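Local coordinates for protein 2,3,4,5-tetrahydropyridine-2,6-dicarboxylate N-succinyltransferase (Campylobacter jejuni, PDB 2RIJ) that probably catalyses the succinyl-CoA-dependent conversion of tetrahydrodipicolinate into N-succinyl-L-2-amino-6-oxopimelate, a step of lysine biosynthesis through diaminopimelate, at residues G268-I279 and V293-V304; I307-D316 and L352-R363. All coordinates share one frame; numbering follows the deposited sequence.

Contact 1: residues G268-I279 and V293-V304; sequences GEGSDVGGGASI and VGKACLLGANSV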
ATOM      1  N   GLY A 268      32.812   7.918   9.915  1.00 21.22           N
ATOM      2  CA  GLY A 268      33.314   9.255  10.224  1.00 23.67           C
ATOM      3  C   GLY A 268      32.981   9.677  11.639  1.00 21.55           C
ATOM      4  O   GLY A 268      32.112   9.113  12.302  1.00 21.45           O
ATOM      5  N   GLU A 269      33.689  10.708  12.084  1.00 21.49           N
ATOM      6  CA  GLU A 269      33.577  11.242  13.447  1.00 23.24           C
ATOM      7  C   GLU A 269      32.175  11.535  13.921  1.00 21.10           C
ATOM      8  O   GLU A 269      31.366  12.188  13.211  1.00 20.20           O
ATOM      9  CB  GLU A 269      34.374  12.559  13.488  1.00 25.01           C
ATOM     10  CG  GLU A 269      34.398  13.221  14.829  1.00 28.20           C
ATOM     11  CD  GLU A 269      35.391  14.407  14.775  1.00 37.20           C
ATOM     12  OE1 GLU A 269      35.059  15.422  14.109  1.00 48.95           O
ATOM     13  OE2 GLU A 269      36.522  14.261  15.307  1.00 55.76           O
ATOM     14  N   GLY A 270      31.878  11.114  15.155  1.00 22.84           N
ATOM     15  CA  GLY A 270      30.630  11.400  15.790  1.00 24.76           C
ATOM     16  C   GLY A 270      29.494  10.483  15.376  1.00 25.28           C
ATOM     17  O   GLY A 270      28.372  10.699  15.771  1.00 24.40           O
ATOM     18  N   SER A 271      29.775   9.459  14.572  1.00 23.83           N
ATOM     19  CA  SER A 271      28.728   8.567  14.128  1.00 23.07           C
ATOM     20  C   SER A 271      28.412   7.560  15.212  1.00 22.73           C
ATOM     21  O   SER A 271      29.218   7.302  16.117  1.00 25.74           O
ATOM     22  CB  SER A 271      29.093   7.885  12.818  1.00 22.51           C
ATOM     23  OG  SER A 271      29.101   8.810  11.759  1.00 26.37           O
ATOM     24  N   ASP A 272      27.229   6.968  15.126  1.00 23.97           N
ATOM     25  CA  ASP A 272      26.774   5.990  16.113  1.00 23.88           C
ATOM     26  C   ASP A 272      26.237   4.773  15.340  1.00 19.91           C
ATOM     27  O   ASP A 272      25.275   4.901  14.584  1.00 21.71           O
ATOM     28  CB  ASP A 272      25.698   6.628  16.942  1.00 26.46           C
ATOM     29  CG  ASP A 272      25.301   5.815  18.133  1.00 43.10           C
ATOM     30  OD1 ASP A 272      24.871   4.647  17.963  1.00 51.37           O
ATOM     31  OD2 ASP A 272      25.376   6.367  19.258  1.00 51.27           O
ATOM     32  N   VAL A 273      26.945   3.662  15.459  1.00 20.30           N
ATOM     33  CA  VAL A 273      26.611   2.404  14.788  1.00 20.45           C
ATOM     34  C   VAL A 273      25.824   1.612  15.836  1.00 19.01           C
ATOM     35  O   VAL A 273      26.375   1.188  16.861  1.00 20.08           O
ATOM     36  CB  VAL A 273      27.829   1.641  14.320  1.00 21.09           C
ATOM     37  CG1 VAL A 273      27.419   0.330  13.531  1.00 17.53           C
ATOM     38  CG2 VAL A 273      28.781   2.538  13.508  1.00 22.44           C
ATOM     39  N   GLY A 274      24.521   1.504  15.622  1.00 20.10           N
ATOM     40  CA  GLY A 274      23.616   0.921  16.613  1.00 20.95           C
ATOM     41  C   GLY A 274      23.782  -0.599  16.749  1.00 19.96           C
ATOM     42  O   GLY A 274      24.437  -1.254  15.935  1.00 18.88           O
ATOM     43  N   GLY A 275      23.170  -1.128  17.811  1.00 20.63           N
ATOM     44  CA  GLY A 275      23.349  -2.506  18.223  1.00 22.06           C
ATOM     45  C   GLY A 275      22.908  -3.424  17.095  1.00 21.47           C
ATOM     46  O   GLY A 275      21.772  -3.358  16.630  1.00 20.71           O
ATOM     47  N   GLY A 276      23.816  -4.289  16.639  1.00 21.60           N
ATOM     48  CA  GLY A 276      23.500  -5.246  15.580  1.00 21.68           C
ATOM     49  C   GLY A 276      23.368  -4.676  14.173  1.00 20.50           C
ATOM     50  O   GLY A 276      23.010  -5.387  13.249  1.00 23.30           O
ATOM     51  N   ALA A 277      23.656  -3.388  14.004  1.00 20.87           N
ATOM     52  CA  ALA A 277      23.677  -2.819  12.672  1.00 20.72           C
ATOM     53  C   ALA A 277      24.828  -3.427  11.873  1.00 21.19           C
ATOM     54  O   ALA A 277      25.855  -3.861  12.417  1.00 21.80           O
ATOM     55  CB  ALA A 277      23.789  -1.291  12.708  1.00 17.43           C
ATOM     56  N   SER A 278      24.655  -3.442  10.565  1.00 19.75           N
ATOM     57  CA  SER A 278      25.657  -3.913   9.611  0.50 20.22           C
ATOM     58  C   SER A 278      26.047  -2.749   8.721  1.00 21.53           C
ATOM     59  O   SER A 278      25.165  -2.094   8.155  1.00 22.13           O
ATOM     60  CB  SER A 278      25.077  -5.017   8.700  0.50 22.19           C
ATOM     61  OG  SER A 278      25.259  -6.322   9.227  0.50 20.08           O
ATOM     62  N   ILE A 279      27.346  -2.526   8.556  1.00 21.69           N
ATOM     63  CA  ILE A 279      27.880  -1.685   7.505  1.00 22.82           C
ATOM     64  C   ILE A 279      28.692  -2.569   6.555  1.00 24.91           C
ATOM     65  O   ILE A 279      29.730  -3.100   6.935  1.00 25.37           O
ATOM     66  CB  ILE A 279      28.745  -0.524   8.023  1.00 24.25           C
ATOM     67  CG1 ILE A 279      27.972   0.301   9.046  1.00 26.79           C
ATOM     68  CG2 ILE A 279      29.220   0.370   6.866  1.00 24.25           C
ATOM     69  CD1 ILE A 279      28.829   1.302   9.811  1.00 26.21           C
ATOM     70  N   VAL A 293      30.846   5.928   5.581  1.00 23.79           N
ATOM     71  CA  VAL A 293      29.764   6.633   6.234  1.00 22.63           C
ATOM     72  C   VAL A 293      30.388   7.915   6.780  1.00 24.85           C
ATOM     73  O   VAL A 293      31.475   7.889   7.363  1.00 22.90           O
ATOM     74  CB  VAL A 293      29.172   5.714   7.314  1.00 22.91           C
ATOM     75  CG1 VAL A 293      28.343   6.443   8.319  1.00 20.88           C
ATOM     76  CG2 VAL A 293      28.416   4.526   6.631  1.00 25.12           C
ATOM     77  N   GLY A 294      29.732   9.042   6.578  1.00 23.43           N
ATOM     78  CA  GLY A 294      30.331  10.330   6.938  1.00 25.48           C
ATOM     79  C   GLY A 294      30.206  10.649   8.415  1.00 23.71           C
ATOM     80  O   GLY A 294      29.965   9.791   9.240  1.00 23.12           O
ATOM     81  N   LYS A 295      30.389  11.926   8.736  1.00 25.87           N
ATOM     82  CA  LYS A 295      30.352  12.407  10.095  1.00 23.41           C
ATOM     83  C   LYS A 295      28.956  12.496  10.685  1.00 24.79           C
ATOM     84  O   LYS A 295      28.002  12.835  10.002  1.00 25.88           O
ATOM     85  CB  LYS A 295      30.960  13.815  10.156  1.00 23.92           C
ATOM     86  CG  LYS A 295      32.412  13.854   9.826  1.00 24.56           C
ATOM     87  CD  LYS A 295      32.978  15.241  10.086  1.00 28.73           C
ATOM     88  CE  LYS A 295      34.360  15.357   9.497  1.00 41.99           C
ATOM     89  NZ  LYS A 295      35.052  16.601  10.001  1.00 48.93           N
ATOM     90  N   ALA A 296      28.848  12.187  11.971  1.00 24.41           N
ATOM     91  CA  ALA A 296      27.608  12.347  12.695  1.00 24.78           C
ATOM     92  C   ALA A 296      26.437  11.581  12.037  1.00 24.89           C
ATOM     93  O   ALA A 296      25.322  12.066  11.992  1.00 24.95           O
ATOM     94  CB  ALA A 296      27.272  13.871  12.838  1.00 24.22           C
ATOM     95  N   CYS A 297      26.695  10.400  11.500  1.00 23.40           N
ATOM     96  CA  CYS A 297      25.620   9.566  11.007  1.00 24.88           C
ATOM     97  C   CYS A 297      25.095   8.699  12.153  1.00 25.59           C
ATOM     98  O   CYS A 297      25.855   8.342  13.053  1.00 26.84           O
ATOM     99  CB  CYS A 297      26.087   8.674   9.876  1.00 26.58           C
ATOM    100  SG  CYS A 297      26.410   9.605   8.365  1.00 23.81           S
ATOM    101  N   LEU A 298      23.804   8.392  12.102  1.00 20.87           N
ATOM    102  CA  LEU A 298      23.129   7.588  13.109  0.50 21.50           C
ATOM    103  C   LEU A 298      22.557   6.355  12.424  1.00 22.68           C
ATOM    104  O   LEU A 298      21.611   6.468  11.671  1.00 22.27           O
ATOM    105  CB  LEU A 298      22.003   8.436  13.706  0.50 22.31           C
ATOM    106  CG  LEU A 298      21.205   7.975  14.906  0.50 23.25           C
ATOM    107  CD1 LEU A 298      22.124   7.552  16.037  0.50 24.85           C
ATOM    108  CD2 LEU A 298      20.289   9.167  15.320  0.50 23.57           C
ATOM    109  N   LEU A 299      23.135   5.189  12.684  1.00 21.09           N
ATOM    110  CA  LEU A 299      22.676   3.926  12.087  1.00 22.01           C
ATOM    111  C   LEU A 299      21.918   3.138  13.169  1.00 22.68           C
ATOM    112  O   LEU A 299      22.480   2.744  14.177  1.00 19.42           O
ATOM    113  CB  LEU A 299      23.860   3.156  11.552  1.00 22.92           C
ATOM    114  CG  LEU A 299      24.749   3.915  10.555  1.00 25.48           C
ATOM    115  CD1 LEU A 299      25.918   3.086  10.117  1.00 24.09           C
ATOM    116  CD2 LEU A 299      23.983   4.489   9.320  1.00 21.13           C
ATOM    117  N   GLY A 300      20.639   2.939  12.942  1.00 19.80           N
ATOM    118  CA  GLY A 300      19.798   2.297  13.909  1.00 21.71           C
ATOM    119  C   GLY A 300      20.139   0.829  14.173  1.00 18.16           C
ATOM    120  O   GLY A 300      20.724   0.132  13.340  1.00 19.36           O
ATOM    121  N   ALA A 301      19.743   0.399  15.343  1.00 19.55           N
ATOM    122  CA  ALA A 301      19.835  -0.992  15.749  1.00 22.99           C
ATOM    123  C   ALA A 301      19.235  -1.883  14.657  1.00 21.73           C
ATOM    124  O   ALA A 301      18.157  -1.590  14.070  1.00 21.63           O
ATOM    125  CB  ALA A 301      19.136  -1.192  17.106  1.00 20.37           C
ATOM    126  N   ASN A 302      19.933  -2.977  14.372  1.00 20.59           N
ATOM    127  CA  ASN A 302      19.545  -3.951  13.358  1.00 21.59           C
ATOM    128  C   ASN A 302      19.298  -3.408  11.945  1.00 22.10           C
ATOM    129  O   ASN A 302      18.701  -4.079  11.126  1.00 21.45           O
ATOM    130  CB  ASN A 302      18.374  -4.790  13.904  1.00 20.47           C
ATOM    131  CG  ASN A 302      18.815  -5.744  14.979  1.00 21.28           C
ATOM    132  OD1 ASN A 302      19.894  -6.344  14.872  1.00 20.77           O
ATOM    133  ND2 ASN A 302      17.983  -5.939  16.006  1.00 18.26           N
ATOM    134  N   SER A 303      19.879  -2.238  11.610  1.00 21.39           N
ATOM    135  CA  SER A 303      19.849  -1.709  10.252  1.00 21.39           C
ATOM    136  C   SER A 303      20.919  -2.341   9.433  1.00 22.47           C
ATOM    137  O   SER A 303      21.842  -3.000   9.984  1.00 20.01           O
ATOM    138  CB  SER A 303      20.026  -0.174  10.220  1.00 22.86           C
ATOM    139  OG  SER A 303      21.227   0.263  10.807  1.00 20.89           O
ATOM    140  N   VAL A 304      20.850  -2.099   8.115  1.00 21.85           N
ATOM    141  CA  VAL A 304      21.921  -2.503   7.190  1.00 19.00           C
ATOM    142  C   VAL A 304      22.190  -1.349   6.266  1.00 19.78           C
ATOM    143  O   VAL A 304      21.268  -0.825   5.590  1.00 19.93           O
ATOM    144  CB  VAL A 304      21.589  -3.777   6.342  1.00 19.18           C
ATOM    145  CG1 VAL A 304      22.778  -4.213   5.416  1.00 19.74           C
ATOM    146  CG2 VAL A 304      21.064  -4.922   7.242  1.00 17.47           C
TER
HETATM  147  O   HOH W   1      22.205   4.127  16.447  1.00 34.11           O
HETATM  148  O   HOH W   2      23.574   0.175   9.299  1.00 19.68           O

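Contact 2: residues I307-D316 and L352-R363; sequences IPLGDNCIVD and LELKGLNGLHFR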
ATOM      1  N   ILE A 307      25.335   1.188   1.182  1.00 22.49           N
ATOM      2  CA  ILE A 307      25.834   2.260   0.317  1.00 19.49           C
ATOM      3  C   ILE A 307      26.654   3.280   1.112  1.00 20.19           C
ATOM      4  O   ILE A 307      26.472   3.410   2.314  1.00 22.85           O
ATOM      5  CB  ILE A 307      24.659   3.039  -0.400  1.00 18.62           C
ATOM      6  CG1 ILE A 307      23.715   3.719   0.606  1.00 20.61           C
ATOM      7  CG2 ILE A 307      23.846   2.051  -1.334  1.00 22.80           C
ATOM      8  CD1 ILE A 307      22.733   4.684   0.010  1.00 22.63           C
ATOM      9  N   PRO A 308      27.555   3.991   0.442  1.00 20.36           N
ATOM     10  CA  PRO A 308      28.201   5.139   1.045  1.00 20.77           C
ATOM     11  C   PRO A 308      27.173   6.194   1.463  1.00 20.45           C
ATOM     12  O   PRO A 308      26.200   6.418   0.738  1.00 21.38           O
ATOM     13  CB  PRO A 308      29.119   5.656  -0.066  1.00 20.32           C
ATOM     14  CG  PRO A 308      29.278   4.506  -1.012  1.00 22.19           C
ATOM     15  CD  PRO A 308      28.011   3.765  -0.933  1.00 22.39           C
ATOM     16  N   LEU A 309      27.360   6.780   2.642  1.00 22.11           N
ATOM     17  CA  LEU A 309      26.518   7.857   3.124  1.00 21.39           C
ATOM     18  C   LEU A 309      27.394   9.081   3.350  1.00 21.87           C
ATOM     19  O   LEU A 309      28.532   8.968   3.801  1.00 20.50           O
ATOM     20  CB  LEU A 309      25.867   7.442   4.444  1.00 20.92           C
ATOM     21  CG  LEU A 309      24.952   6.233   4.534  1.00 20.12           C
ATOM     22  CD1 LEU A 309      24.501   5.959   5.972  1.00 21.99           C
ATOM     23  CD2 LEU A 309      23.687   6.409   3.625  1.00 22.99           C
ATOM     24  N   GLY A 310      26.873  10.270   3.057  1.00 23.83           N
ATOM     25  CA  GLY A 310      27.557  11.506   3.402  1.00 22.08           C
ATOM     26  C   GLY A 310      27.400  11.822   4.876  1.00 24.28           C
ATOM     27  O   GLY A 310      27.169  10.935   5.713  1.00 24.83           O
ATOM     28  N   ASP A 311      27.541  13.080   5.220  1.00 23.43           N
ATOM     29  CA  ASP A 311      27.441  13.500   6.594  1.00 23.43           C
ATOM     30  C   ASP A 311      26.013  13.681   7.048  1.00 22.72           C
ATOM     31  O   ASP A 311      25.137  13.998   6.275  1.00 24.46           O
ATOM     32  CB  ASP A 311      28.146  14.823   6.797  1.00 25.30           C
ATOM     33  CG  ASP A 311      29.623  14.770   6.469  1.00 28.59           C
ATOM     34  OD1 ASP A 311      30.297  13.731   6.562  1.00 22.27           O
ATOM     35  OD2 ASP A 311      30.123  15.828   6.084  1.00 29.72           O
ATOM     36  N   ASN A 312      25.799  13.523   8.340  1.00 23.11           N
ATOM     37  CA  ASN A 312      24.499  13.730   8.942  1.00 23.64           C
ATOM     38  C   ASN A 312      23.345  12.917   8.386  1.00 21.26           C
ATOM     39  O   ASN A 312      22.201  13.428   8.289  1.00 20.34           O
ATOM     40  CB  ASN A 312      24.145  15.208   8.842  1.00 25.34           C
ATOM     41  CG  ASN A 312      25.239  16.110   9.401  1.00 32.10           C
ATOM     42  OD1 ASN A 312      25.799  16.925   8.692  1.00 40.64           O
ATOM     43  ND2 ASN A 312      25.512  15.973  10.671  1.00 30.88           N
ATOM     44  N   CYS A 313      23.616  11.671   8.014  1.00 22.20           N
ATOM     45  CA  CYS A 313      22.580  10.785   7.542  1.00 22.08           C
ATOM     46  C   CYS A 313      22.050   9.924   8.684  1.00 22.28           C
ATOM     47  O   CYS A 313      22.764   9.621   9.631  1.00 22.66           O
ATOM     48  CB  CYS A 313      23.074   9.883   6.424  1.00 22.97           C
ATOM     49  SG  CYS A 313      23.492  10.728   4.882  1.00 23.22           S
ATOM     50  N   ILE A 314      20.792   9.524   8.563  1.00 20.50           N
ATOM     51  CA  ILE A 314      20.139   8.667   9.547  1.00 20.68           C
ATOM     52  C   ILE A 314      19.535   7.485   8.832  1.00 22.50           C
ATOM     53  O   ILE A 314      18.875   7.642   7.806  1.00 22.45           O
ATOM     54  CB  ILE A 314      19.036   9.381  10.284  1.00 22.73           C
ATOM     55  CG1 ILE A 314      19.582  10.598  11.038  1.00 28.71           C
ATOM     56  CG2 ILE A 314      18.305   8.417  11.274  1.00 20.97           C
ATOM     57  CD1 ILE A 314      18.470  11.353  11.696  1.00 31.01           C
ATOM     58  N   VAL A 315      19.823   6.296   9.343  1.00 19.26           N
ATOM     59  CA  VAL A 315      19.155   5.061   8.913  1.00 20.93           C
ATOM     60  C   VAL A 315      18.385   4.573  10.130  1.00 20.18           C
ATOM     61  O   VAL A 315      18.956   4.265  11.179  1.00 22.98           O
ATOM     62  CB  VAL A 315      20.116   4.000   8.410  1.00 20.02           C
ATOM     63  CG1 VAL A 315      19.379   2.716   8.001  1.00 19.07           C
ATOM     64  CG2 VAL A 315      20.944   4.509   7.202  1.00 19.02           C
ATOM     65  N   ASP A 316      17.076   4.525   9.993  1.00 19.90           N
ATOM     66  CA  ASP A 316      16.246   4.089  11.151  1.00 23.91           C
ATOM     67  C   ASP A 316      16.520   2.613  11.518  1.00 21.96           C
ATOM     68  O   ASP A 316      16.869   1.757  10.658  1.00 20.53           O
ATOM     69  CB  ASP A 316      14.752   4.218  10.852  1.00 23.28           C
ATOM     70  CG  ASP A 316      14.204   5.658  10.996  1.00 27.54           C
ATOM     71  OD1 ASP A 316      14.918   6.643  11.358  1.00 28.96           O
ATOM     72  OD2 ASP A 316      12.988   5.777  10.726  1.00 27.84           O
ATOM     73  N   LEU A 352      21.879   2.937  -4.593  1.00 24.78           N
ATOM     74  CA  LEU A 352      23.132   3.277  -5.222  1.00 25.59           C
ATOM     75  C   LEU A 352      23.168   4.663  -5.832  1.00 24.39           C
ATOM     76  O   LEU A 352      24.212   5.327  -5.824  1.00 24.79           O
ATOM     77  CB  LEU A 352      23.489   2.214  -6.276  1.00 29.77           C
ATOM     78  CG  LEU A 352      24.892   2.257  -6.873  1.00 30.97           C
ATOM     79  CD1 LEU A 352      25.962   2.057  -5.817  1.00 27.50           C
ATOM     80  CD2 LEU A 352      24.939   1.152  -7.957  1.00 33.59           C
ATOM     81  N   GLU A 353      22.030   5.144  -6.321  1.00 22.61           N
ATOM     82  CA  GLU A 353      21.996   6.484  -6.865  1.00 21.95           C
ATOM     83  C   GLU A 353      22.197   7.536  -5.819  1.00 22.02           C
ATOM     84  O   GLU A 353      22.598   8.628  -6.154  1.00 21.52           O
ATOM     85  CB  GLU A 353      20.671   6.772  -7.556  1.00 23.23           C
ATOM     86  CG  GLU A 353      20.336   5.799  -8.671  1.00 29.80           C
ATOM     87  CD  GLU A 353      19.016   6.160  -9.317  1.00 29.64           C
ATOM     88  OE1 GLU A 353      19.030   7.045 -10.202  1.00 36.87           O
ATOM     89  OE2 GLU A 353      17.970   5.580  -8.931  1.00 26.65           O
ATOM     90  N   LEU A 354      21.856   7.221  -4.564  1.00 23.00           N
ATOM     91  CA  LEU A 354      21.883   8.202  -3.483  1.00 22.54           C
ATOM     92  C   LEU A 354      23.196   8.212  -2.722  1.00 23.18           C
ATOM     93  O   LEU A 354      23.341   8.915  -1.729  1.00 23.64           O
ATOM     94  CB  LEU A 354      20.775   7.903  -2.489  1.00 21.48           C
ATOM     95  CG  LEU A 354      19.348   7.944  -3.044  1.00 19.54           C
ATOM     96  CD1 LEU A 354      18.351   7.197  -2.098  1.00 20.96           C
ATOM     97  CD2 LEU A 354      18.954   9.455  -3.356  1.00 21.05           C
ATOM     98  N   LYS A 355      24.174   7.462  -3.203  1.00 20.99           N
ATOM     99  CA  LYS A 355      25.375   7.263  -2.445  1.00 22.83           C
ATOM    100  C   LYS A 355      26.114   8.579  -2.197  1.00 24.72           C
ATOM    101  O   LYS A 355      26.200   9.464  -3.078  1.00 19.86           O
ATOM    102  CB  LYS A 355      26.253   6.263  -3.147  1.00 23.87           C
ATOM    103  CG  LYS A 355      26.806   6.727  -4.468  1.00 29.31           C
ATOM    104  CD  LYS A 355      27.696   5.602  -5.001  1.00 39.57           C
ATOM    105  CE  LYS A 355      28.592   6.068  -6.097  1.00 45.98           C
ATOM    106  NZ  LYS A 355      27.839   5.978  -7.343  1.00 59.89           N
ATOM    107  N   GLY A 356      26.621   8.706  -0.984  1.00 25.06           N
ATOM    108  CA  GLY A 356      27.474   9.820  -0.623  1.00 24.70           C
ATOM    109  C   GLY A 356      26.735  11.108  -0.309  1.00 25.32           C
ATOM    110  O   GLY A 356      27.349  12.057   0.110  1.00 25.40           O
ATOM    111  N   LEU A 357      25.420  11.165  -0.480  1.00 23.85           N
ATOM    112  CA  LEU A 357      24.695  12.436  -0.223  1.00 18.43           C
ATOM    113  C   LEU A 357      24.606  12.766   1.266  1.00 22.31           C
ATOM    114  O   LEU A 357      24.586  11.859   2.110  1.00 22.77           O
ATOM    115  CB  LEU A 357      23.308  12.413  -0.851  1.00 17.80           C
ATOM    116  CG  LEU A 357      23.252  12.156  -2.363  1.00 18.92           C
ATOM    117  CD1 LEU A 357      21.818  12.018  -2.841  1.00 19.90           C
ATOM    118  CD2 LEU A 357      24.000  13.288  -3.128  1.00 20.10           C
ATOM    119  N   ASN A 358      24.492  14.059   1.580  1.00 18.67           N
ATOM    120  CA  ASN A 358      24.401  14.520   2.974  1.00 22.14           C
ATOM    121  C   ASN A 358      22.979  14.729   3.433  1.00 21.05           C
ATOM    122  O   ASN A 358      22.109  15.139   2.635  1.00 21.47           O
ATOM    123  CB  ASN A 358      25.131  15.881   3.105  1.00 23.64           C
ATOM    124  CG  ASN A 358      26.541  15.822   2.608  1.00 32.69           C
ATOM    125  OD1 ASN A 358      27.372  15.014   3.068  1.00 27.81           O
ATOM    126  ND2 ASN A 358      26.838  16.673   1.650  1.00 30.96           N
ATOM    127  N   GLY A 359      22.734  14.554   4.725  1.00 21.42           N
ATOM    128  CA  GLY A 359      21.444  14.896   5.308  1.00 19.85           C
ATOM    129  C   GLY A 359      20.273  13.979   5.001  1.00 22.38           C
ATOM    130  O   GLY A 359      19.123  14.359   5.190  1.00 25.00           O
ATOM    131  N   LEU A 360      20.559  12.761   4.540  1.00 21.80           N
ATOM    132  CA  LEU A 360      19.526  11.795   4.200  1.00 20.09           C
ATOM    133  C   LEU A 360      18.973  11.106   5.446  1.00 21.55           C
ATOM    134  O   LEU A 360      19.683  10.787   6.397  1.00 22.99           O
ATOM    135  CB  LEU A 360      20.036  10.706   3.247  1.00 22.88           C
ATOM    136  CG  LEU A 360      20.663  11.133   1.904  1.00 19.87           C
ATOM    137  CD1 LEU A 360      20.997   9.886   1.073  1.00 25.54           C
ATOM    138  CD2 LEU A 360      19.701  11.990   1.122  1.00 16.71           C
ATOM    139  N   HIS A 361      17.689  10.854   5.392  1.00 21.35           N
ATOM    140  CA  HIS A 361      17.007  10.111   6.437  1.00 21.07           C
ATOM    141  C   HIS A 361      16.247   8.991   5.782  1.00 19.71           C
ATOM    142  O   HIS A 361      15.233   9.215   5.108  1.00 20.76           O
ATOM    143  CB  HIS A 361      16.109  11.014   7.263  1.00 21.67           C
ATOM    144  CG  HIS A 361      15.474  10.332   8.436  1.00 27.10           C
ATOM    145  ND1 HIS A 361      14.723  11.016   9.362  1.00 27.22           N
ATOM    146  CD2 HIS A 361      15.530   9.047   8.871  1.00 25.15           C
ATOM    147  CE1 HIS A 361      14.302  10.170  10.290  1.00 33.85           C
ATOM    148  NE2 HIS A 361      14.808   8.976  10.034  1.00 24.42           N
ATOM    149  N   PHE A 362      16.740   7.768   5.973  1.00 20.86           N
ATOM    150  CA  PHE A 362      16.104   6.575   5.440  1.00 19.24           C
ATOM    151  C   PHE A 362      15.156   6.001   6.510  1.00 22.15           C
ATOM    152  O   PHE A 362      15.531   5.737   7.653  1.00 21.77           O
ATOM    153  CB  PHE A 362      17.118   5.498   5.004  1.00 19.07           C
ATOM    154  CG  PHE A 362      18.019   5.924   3.857  1.00 18.89           C
ATOM    155  CD1 PHE A 362      17.601   5.761   2.552  1.00 21.19           C
ATOM    156  CD2 PHE A 362      19.264   6.516   4.087  1.00 20.33           C
ATOM    157  CE1 PHE A 362      18.406   6.148   1.489  1.00 24.30           C
ATOM    158  CE2 PHE A 362      20.080   6.885   3.013  1.00 19.87           C
ATOM    159  CZ  PHE A 362      19.649   6.696   1.738  1.00 21.63           C
ATOM    160  N   ARG A 363      13.912   5.865   6.114  1.00 20.08           N
ATOM    161  CA  ARG A 363      12.834   5.420   7.016  1.00 21.97           C
ATOM    162  C   ARG A 363      11.783   4.665   6.242  1.00 21.12           C
ATOM    163  O   ARG A 363      11.797   4.642   5.013  1.00 22.56           O
ATOM    164  CB  ARG A 363      12.257   6.611   7.757  1.00 23.12           C
ATOM    165  CG  ARG A 363      11.797   7.764   6.907  1.00 26.18           C
ATOM    166  CD  ARG A 363      11.275   8.855   7.842  1.00 28.49           C
ATOM    167  NE  ARG A 363      10.826  10.046   7.117  1.00 38.07           N
ATOM    168  CZ  ARG A 363       9.660  10.136   6.479  1.00 44.78           C
ATOM    169  NH1 ARG A 363       8.809   9.105   6.451  1.00 40.62           N
ATOM    170  NH2 ARG A 363       9.339  11.278   5.869  1.00 40.36           N
TER

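Contact 1: residues G268-I279 and V293-V304
Inside the coil, Ile-279 and Leu-299 meet at about a right angle, with Ile-279 CD1 only 3.4 Å from Leu-299 CD1, closer than carbon atoms usually pack. Leu-299 gets there with CG anti to its own carbonyl carbon (chi1 -55°), and Val-293 CG2 meets Ile-279 CG2; branched aliphatic residues suit this apolar interior. At the first corner the hydroxyl of Ser-271, with OG turned beside its own backbone N (chi1 -69°), accepts the N-H of Cys-297 (N to OG 2.9 Å), while Gly-294 O lies 2.8 Å from Ser-271 OG. The parallel strands then pair through Leu-299 N and Asp-272 O, 2.9 Å apart in a nearly straight bond (172°). On the outward face Asp-272 and Leu-298 run side by side, and a water joins Asp-272 OD1 to Leu-299 O. At the next corner Ser-303 OG folds back onto a lone pair of Gly-300 O (2.6 Å). Gly-274, without a side chain, lies against Leu-299 O, Gly-300 and Ala-301. Asn-302 gives its amide ND2 to Gly-276 O of a second subunit, and its OD1 accepts Arg-260 NH2 of that same subunit. Stacked type II turns, at Gly-274 to Ala-277 and Gly-300 to Ser-303, joined by short parallel strands are the signature of the left-handed beta-helix built from hexapeptide repeats, here carrying predicted succinyl-CoA residues Gly-275, Ser-278 and Ala-301.

Contact 2: residues I307-D316 and L352-R363
A late part of the left-handed beta-helix, within its hexapeptide repeats, meets the C-terminal part of the chain here, where strand 314-315 pairs in parallel with the strand starting at Leu-360. Ile-314 uses both its backbone polar groups: its N reaches Leu-360 O at 2.7 Å, and its O receives Phe-362 N. Asp-316 N then bonds to Phe-362 O. Toward the interior, the Phe-362 ring is placed by a CG anti to the carbonyl carbon (chi1 -64°) among Leu-309, Ile-307 and Val-315. Leu-309 CD2 comes within 3.7 Å of Phe-362 CE2, and the Ile-307 and Phe-362 side chains point at each other from opposite directions, CD1 to CZ; a large flat ring suits a place where several aliphatic branches converge, and Phe-327 adds an edge-to-face partner.

The corner at Gly-310 is polar. Gly-310, with no side chain, packs its CA against Gly-356 O and Asn-358 OD1. Asn-358 OD1 accepts Asp-311 N at 2.9 Å, in the carbonyl plane on a lone pair, and Asp-311 O receives Gly-359 N. Asp-311 OD1 accepts the backbone N-H of Lys-295. Cys-313 SG accepts a weak bond from Leu-360 N.

On the outward face, Ile-314 CB sits over one face of the His-361 ring, 4.2 Å from its centroid, a CH-pi contact. Asp-316 and Arg-363, both predicted to bind succinyl-CoA, lie at this end of the pairing. Extended away from its backbone N (chi1 -175°), His-361 points NE2 at Asp-316 OD1, 2.7 Å away, the oxygen lying near the ring plane while the nitrogen stands above the carboxylate plane.

In the fold
Along the chain the two contacts come in series: contact 1 closes a short 13-residue connection between 279 and 293, and contact 2 opens only afterwards, joining 307-316 to 352-363 across a longer excursion that includes strands 320-321 and 326-329, helix 332-338 and strand 348-350. Neither nests in the other. They adjoin in one sheet, because strand 298-299 of contact 1 neighbours strand 314-315 of contact 2, with Gly-300 N 2.8 Å from Val-315 O. At the corner, Cys-297 SG packs on Gly-310 O. Together they continue the coil stack from residues 268-279 to strand 360-364, in the C-terminal part of the chain.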